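Local coordinates for P43 (PDB 6QIX), which is the major secreted protein of a whipworm parasite, tethers to matrix and inhibits the function of the cytokine interleukin-13, at residues P23-W28 with P94-V99; H48-H53 with F79-R84. All blocks are in the same frame, centred on the assembly; numbering follows the deposited sequence.

Interaction 1 of 2, residues P23-W28 with P94-V99; sequences PDFGDW and PLDGEV
This contact belongs to a layered stack of aromatic rings and arginines, in which Phe-25 and Trp-28 lean on the strand of Asp-96 and Glu-98. The 23-28 loop brings the two rings, and the strand brings the carboxylates that meet them. No hydrogen bond joins the two segments directly.

The CB of Asp-96 sits over one face of the Phe-25 ring. It lies 3.6 Å from the ring centroid of Phe-25, only 12° off the normal, which makes a CH-pi contact. A chi1 of -169° swings the carboxylate of Asp-96 away from its own N and past the ring, with its plane 24° from that of the ring. The rim of Phe-25 also meets the backbone, with CE1 3.5 Å from Pro-94 O near the ring plane.

Trp-28 uses the far, six-membered part of its indole. Its CZ3 is 3.6 Å from Asp-96 O, and its CH2 is 3.8 Å from Asp-96 OD2. Glu-98 lies across a face of the indole, offset toward the rim. Its OE2 is 3.8 Å from Trp-28 CZ2, and the carboxylate is only slightly tilted from the indole plane.

Both carboxylates find their strongest partners on the adjoining strand. Arg-84 forms salt bridges with Asp-96 and with Asp-27 of the loop, and Arg-82 pairs with Glu-98. Lys-147 binds the other oxygen of Asp-96. Such pairing would probably favour the charged form of these acids. Arg-84 and Asp-96 lie between the two rings, and Arg-82, in cation-pi contact with Trp-28, lies beyond the indole.

Trp-28 and Trp-31 fit the WxxW pattern of thrombospondin type 1 repeats. The interleaved rings and arginines are consistent with the layered tryptophan-arginine core of that fold.

Interaction 2 of 2, residues H48-H53 with F79-R84; sequences HACGMH and FKFRCR
Cys-50 and Cys-83 are joined covalently, tying the end of helix 39-49 to strand 79-85. The SG atoms of Cys-50 and Cys-83 are 2.1 Å apart. The chi3 torsion of 97° is positive, so the bridge is right-handed and close to the relaxed right angle. With chi1 at -171°, the Cys-83 sulfur points opposite its own N and out toward the helix end. The Cys-50 sulfur instead folds back beside its own backbone N. The CA atoms of Cys-50 and Cys-83 come to 5.1 Å.

A sulfur-aromatic contact accompanies the bridge. Cys-50 SG approaches Phe-81 at the ring edge, 5.2 Å from the ring centroid and near the ring plane. The nearest ring atom is Phe-81 CE2.

The apolar contact is small but buried. Ala-49 CB meets the same edge of Phe-81, 3.7 Å from CD2. Leu-46 of the helix and Val-99 of the neighbouring strand also touch this ring.

Polar contact between the segments runs through water. One water donates to Ala-49 O at 3.0 Å and accepts from Cys-83 N at 2.8 Å. It therefore satisfies one backbone group on each side where the helix and strand do not bond directly.

The turn after the helix has its own bonds. Gly-51 N binds His-48 O at 2.8 Å. Gly-51 has positive phi and closes a Schellman motif, which turns the chain out of the helix just past the bridge. Arg-85 NH1 hydrogen-bonds to Cys-50 O, which ties the turn to the end of strand 79-85.

One covalent link, a phenyl edge and a bridging water thus fix the helix end on the strand. The disulfide keeps the two together even if the weaker contacts give way, which suits a secreted protein in an oxidising setting.

The two contacts lie 10 Å apart, centre to centre, on the same side of the chain's centre. Interaction 2 is nested along the chain inside the loop closed by interaction 1. They meet at the antiparallel pair of strands 79-85 and 95-101. Interaction 2 uses the first of these and interaction 1 the second. The helix end packs on the face carrying Phe-81 and Cys-83. The loop runs along the edge of strand 79-85, and its rings meet Arg-82 and Arg-84 on the other face. Together they join the N-terminal loop, helix 39-49 and the strand pair, with the disulfide of interaction 2 as covalent tie, consistent with a small thrombospondin-like unit at the N-terminal end.

Interaction 1 of 2, residues P23-W28 with P94-V99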
loop_
_atom_site.group_PDB
_atom_site.type_symbol
_atom_site.label_atom_id
_atom_site.label_comp_id
_atom_site.label_asym_id
_atom_site.label_seq_id
_atom_site.Cartn_x
_atom_site.Cartn_y
_atom_site.Cartn_z
ATOM N N PRO A 23 -21.848 20.407 -4.330
ATOM C CA PRO A 23 -21.571 21.729 -3.759
ATOM C C PRO A 23 -20.077 21.926 -3.525
ATOM O O PRO A 23 -19.316 20.972 -3.358
ATOM C CB PRO A 23 -22.349 21.719 -2.438
ATOM C CG PRO A 23 -22.482 20.275 -2.086
ATOM C CD PRO A 23 -22.568 19.532 -3.390
ATOM N N ASP A 24 -19.657 23.186 -3.523
ATOM C CA ASP A 24 -18.251 23.477 -3.281
ATOM C C ASP A 24 -17.948 23.405 -1.784
ATOM O O ASP A 24 -18.847 23.429 -0.936
ATOM C CB ASP A 24 -17.877 24.850 -3.843
ATOM C CG ASP A 24 -18.378 25.058 -5.260
ATOM O OD1 ASP A 24 -17.582 24.943 -6.213
ATOM O OD2 ASP A 24 -19.578 25.338 -5.420
ATOM N N PHE A 25 -16.661 23.289 -1.466
ATOM C CA PHE A 25 -16.241 23.145 -0.079
ATOM C C PHE A 25 -16.375 24.471 0.664
ATOM O O PHE A 25 -16.399 25.549 0.061
ATOM C CB PHE A 25 -14.794 22.645 -0.011
ATOM C CG PHE A 25 -14.623 21.220 -0.493
ATOM C CD1 PHE A 25 -14.799 20.157 0.375
ATOM C CD2 PHE A 25 -14.293 20.953 -1.821
ATOM C CE1 PHE A 25 -14.669 18.864 -0.077
ATOM C CE2 PHE A 25 -14.125 19.668 -2.261
ATOM C CZ PHE A 25 -14.335 18.622 -1.403
ATOM N N GLY A 26 -16.493 24.373 1.997
ATOM C CA GLY A 26 -16.523 25.511 2.897
ATOM C C GLY A 26 -15.174 26.136 3.155
ATOM O O GLY A 26 -15.037 27.128 3.874
ATOM N N ASP A 27 -14.149 25.549 2.571
ATOM C CA ASP A 27 -12.790 26.051 2.653
ATOM C C ASP A 27 -12.271 26.360 4.057
ATOM O O ASP A 27 -12.897 26.059 5.079
ATOM C CB ASP A 27 -12.651 27.281 1.750
ATOM C CG ASP A 27 -12.999 26.981 0.304
ATOM O OD1 ASP A 27 -14.094 26.428 0.062
ATOM O OD2 ASP A 27 -12.171 27.288 -0.585
ATOM N N TRP A 28 -11.114 26.988 4.086
ATOM C CA TRP A 28 -9.996 26.406 4.800
ATOM C C TRP A 28 -10.022 26.656 6.298
ATOM O O TRP A 28 -10.142 27.794 6.750
ATOM C CB TRP A 28 -8.710 26.931 4.178
ATOM C CG TRP A 28 -8.592 26.604 2.716
ATOM C CD1 TRP A 28 -8.718 27.469 1.676
ATOM C CD2 TRP A 28 -8.319 25.313 2.134
ATOM N NE1 TRP A 28 -8.533 26.808 0.486
ATOM C CE2 TRP A 28 -8.279 25.486 0.739
ATOM C CE3 TRP A 28 -8.090 24.037 2.662
ATOM C CZ2 TRP A 28 -8.032 24.430 -0.140
ATOM C CZ3 TRP A 28 -7.842 22.983 1.785
ATOM C CH2 TRP A 28 -7.815 23.188 0.401
ATOM N N PRO A 94 -16.493 14.251 1.214
ATOM C CA PRO A 94 -16.723 15.379 2.130
ATOM C C PRO A 94 -15.509 16.242 2.436
ATOM O O PRO A 94 -15.694 17.365 2.927
ATOM C CB PRO A 94 -17.223 14.698 3.416
ATOM C CG PRO A 94 -16.656 13.317 3.359
ATOM C CD PRO A 94 -16.624 12.948 1.893
ATOM N N LEU A 95 -14.292 15.786 2.163
ATOM C CA LEU A 95 -13.100 16.478 2.621
ATOM C C LEU A 95 -12.190 16.860 1.460
ATOM O O LEU A 95 -12.192 16.239 0.392
ATOM C CB LEU A 95 -12.306 15.610 3.615
ATOM C CG LEU A 95 -13.097 15.171 4.846
ATOM C CD1 LEU A 95 -12.199 14.305 5.740
ATOM C CD2 LEU A 95 -13.657 16.386 5.609
ATOM N N ASP A 96 -11.346 17.858 1.714
ATOM C CA ASP A 96 -10.369 18.292 0.724
ATOM C C ASP A 96 -9.165 18.907 1.430
ATOM O O ASP A 96 -9.323 19.763 2.312
ATOM C CB ASP A 96 -10.997 19.293 -0.258
ATOM C CG ASP A 96 -10.102 19.563 -1.446
ATOM O OD1 ASP A 96 -9.700 18.584 -2.103
ATOM O OD2 ASP A 96 -9.761 20.745 -1.691
ATOM N N GLY A 97 -7.967 18.461 1.042
ATOM C CA GLY A 97 -6.755 18.860 1.730
ATOM C C GLY A 97 -5.713 19.574 0.887
ATOM O O GLY A 97 -5.732 19.518 -0.347
ATOM N N GLU A 98 -4.800 20.264 1.565
ATOM C CA GLU A 98 -3.657 20.909 0.934
ATOM C C GLU A 98 -2.418 20.647 1.781
ATOM O O GLU A 98 -2.500 20.641 3.015
ATOM C CB GLU A 98 -3.886 22.409 0.800
ATOM C CG GLU A 98 -3.601 22.938 -0.568
ATOM C CD GLU A 98 -4.175 24.309 -0.778
ATOM O OE1 GLU A 98 -4.144 25.104 0.189
ATOM O OE2 GLU A 98 -4.658 24.580 -1.906
ATOM N N VAL A 99 -1.281 20.424 1.113
ATOM C CA VAL A 99 -0.022 20.110 1.780
ATOM C C VAL A 99 1.051 21.110 1.354
ATOM O O VAL A 99 1.167 21.463 0.172
ATOM C CB VAL A 99 0.410 18.662 1.466
ATOM C CG1 VAL A 99 1.869 18.416 1.762
ATOM C CG2 VAL A 99 -0.431 17.644 2.260
#

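Interaction 2 of 2, residues H48-H53 with F79-R84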
loop_
_atom_site.group_PDB
_atom_site.type_symbol
_atom_site.label_atom_id
_atom_site.label_comp_id
_atom_site.label_asym_id
_atom_site.label_seq_id
_atom_site.Cartn_x
_atom_site.Cartn_y
_atom_site.Cartn_z
ATOM N N HIS A 48 -7.731 16.026 13.313
ATOM C CA HIS A 48 -8.128 17.245 14.012
ATOM C C HIS A 48 -8.156 18.442 13.071
ATOM O O HIS A 48 -9.001 19.333 13.226
ATOM C CB HIS A 48 -7.181 17.524 15.178
ATOM C CG HIS A 48 -7.266 16.512 16.271
ATOM N ND1 HIS A 48 -6.327 16.419 17.275
ATOM C CD2 HIS A 48 -8.170 15.530 16.505
ATOM C CE1 HIS A 48 -6.654 15.429 18.085
ATOM N NE2 HIS A 48 -7.769 14.876 17.643
ATOM N N ALA A 49 -7.228 18.488 12.109
ATOM C CA ALA A 49 -7.193 19.585 11.144
ATOM C C ALA A 49 -8.479 19.666 10.339
ATOM O O ALA A 49 -8.892 20.758 9.948
ATOM C CB ALA A 49 -6.001 19.417 10.197
ATOM N N CYS A 50 -9.099 18.529 10.050
ATOM C CA CYS A 50 -10.395 18.489 9.381
ATOM C C CYS A 50 -11.561 18.645 10.348
ATOM O O CYS A 50 -12.718 18.516 9.935
ATOM C CB CYS A 50 -10.556 17.173 8.603
ATOM S SG CYS A 50 -9.474 17.042 7.133
ATOM N N GLY A 51 -11.286 18.877 11.625
ATOM C CA GLY A 51 -12.354 19.043 12.591
ATOM C C GLY A 51 -13.044 17.751 12.962
ATOM O O GLY A 51 -14.265 17.742 13.145
ATOM N N MET A 52 -12.293 16.659 13.089
ATOM C CA MET A 52 -12.865 15.354 13.367
ATOM C C MET A 52 -12.049 14.652 14.435
ATOM O O MET A 52 -10.825 14.797 14.496
ATOM C CB MET A 52 -12.897 14.495 12.109
ATOM C CG MET A 52 -13.278 15.280 10.889
ATOM S SD MET A 52 -13.218 14.267 9.420
ATOM C CE MET A 52 -14.824 13.488 9.483
ATOM N N HIS A 53 -12.742 13.884 15.273
ATOM C CA HIS A 53 -12.075 13.019 16.235
ATOM C C HIS A 53 -11.224 11.984 15.505
ATOM O O HIS A 53 -11.533 11.566 14.384
ATOM C CB HIS A 53 -13.104 12.314 17.129
ATOM C CG HIS A 53 -13.485 13.094 18.348
ATOM N ND1 HIS A 53 -12.751 14.166 18.810
ATOM C CD2 HIS A 53 -14.531 12.959 19.200
ATOM C CE1 HIS A 53 -13.327 14.659 19.891
ATOM N NE2 HIS A 53 -14.410 13.944 20.150
ATOM N N PHE A 79 5.649 18.239 6.866
ATOM C CA PHE A 79 4.753 19.070 6.071
ATOM C C PHE A 79 3.636 19.618 6.935
ATOM O O PHE A 79 3.296 19.039 7.961
ATOM C CB PHE A 79 4.138 18.273 4.915
ATOM C CG PHE A 79 3.275 17.160 5.353
ATOM C CD1 PHE A 79 1.892 17.327 5.413
ATOM C CD2 PHE A 79 3.822 15.927 5.714
ATOM C CE1 PHE A 79 1.077 16.285 5.787
ATOM C CE2 PHE A 79 2.994 14.869 6.108
ATOM C CZ PHE A 79 1.633 15.059 6.153
ATOM N N LYS A 80 3.110 20.766 6.522
ATOM C CA LYS A 80 1.883 21.334 7.059
ATOM C C LYS A 80 0.713 20.892 6.200
ATOM O O LYS A 80 0.876 20.621 5.013
ATOM C CB LYS A 80 1.923 22.851 7.058
ATOM C CG LYS A 80 3.121 23.426 7.696
ATOM C CD LYS A 80 2.971 24.957 7.722
ATOM C CE LYS A 80 4.145 25.630 8.376
ATOM N NZ LYS A 80 3.938 27.087 8.388
ATOM N N PHE A 81 -0.480 20.874 6.811
ATOM C CA PHE A 81 -1.723 20.437 6.179
ATOM C C PHE A 81 -2.850 21.399 6.541
ATOM O O PHE A 81 -2.880 21.980 7.626
ATOM C CB PHE A 81 -2.034 18.990 6.630
ATOM C CG PHE A 81 -3.348 18.423 6.153
ATOM C CD1 PHE A 81 -3.458 17.849 4.887
ATOM C CD2 PHE A 81 -4.440 18.372 7.006
ATOM C CE1 PHE A 81 -4.649 17.274 4.470
ATOM C CE2 PHE A 81 -5.641 17.800 6.583
ATOM C CZ PHE A 81 -5.738 17.259 5.322
ATOM N N ARG A 82 -3.799 21.541 5.623
ATOM C CA ARG A 82 -5.046 22.226 5.935
ATOM C C ARG A 82 -6.164 21.544 5.174
ATOM O O ARG A 82 -5.930 20.866 4.174
ATOM C CB ARG A 82 -4.990 23.725 5.611
ATOM C CG ARG A 82 -4.934 24.089 4.151
ATOM C CD ARG A 82 -5.029 25.627 4.009
ATOM N NE ARG A 82 -4.921 26.057 2.622
ATOM C CZ ARG A 82 -5.134 27.300 2.204
ATOM N NH1 ARG A 82 -5.467 28.254 3.080
ATOM N NH2 ARG A 82 -5.004 27.591 0.910
ATOM N N CYS A 83 -7.387 21.743 5.661
ATOM C CA CYS A 83 -8.528 20.940 5.256
ATOM C C CYS A 83 -9.749 21.826 5.058
ATOM O O CYS A 83 -9.882 22.891 5.672
ATOM C CB CYS A 83 -8.818 19.851 6.313
ATOM S SG CYS A 83 -10.047 18.585 5.886
ATOM N N ARG A 84 -10.644 21.370 4.190
ATOM C CA ARG A 84 -11.940 22.009 4.041
ATOM C C ARG A 84 -12.990 20.920 3.884
ATOM O O ARG A 84 -12.676 19.781 3.548
ATOM C CB ARG A 84 -11.973 22.962 2.858
ATOM C CG ARG A 84 -11.663 22.337 1.524
ATOM C CD ARG A 84 -11.479 23.462 0.498
ATOM N NE ARG A 84 -11.136 22.948 -0.828
ATOM C CZ ARG A 84 -10.982 23.701 -1.911
ATOM N NH1 ARG A 84 -11.124 25.006 -1.820
ATOM N NH2 ARG A 84 -10.681 23.154 -3.080
HETATM O O HOH W 1 -7.119 22.600 8.316
#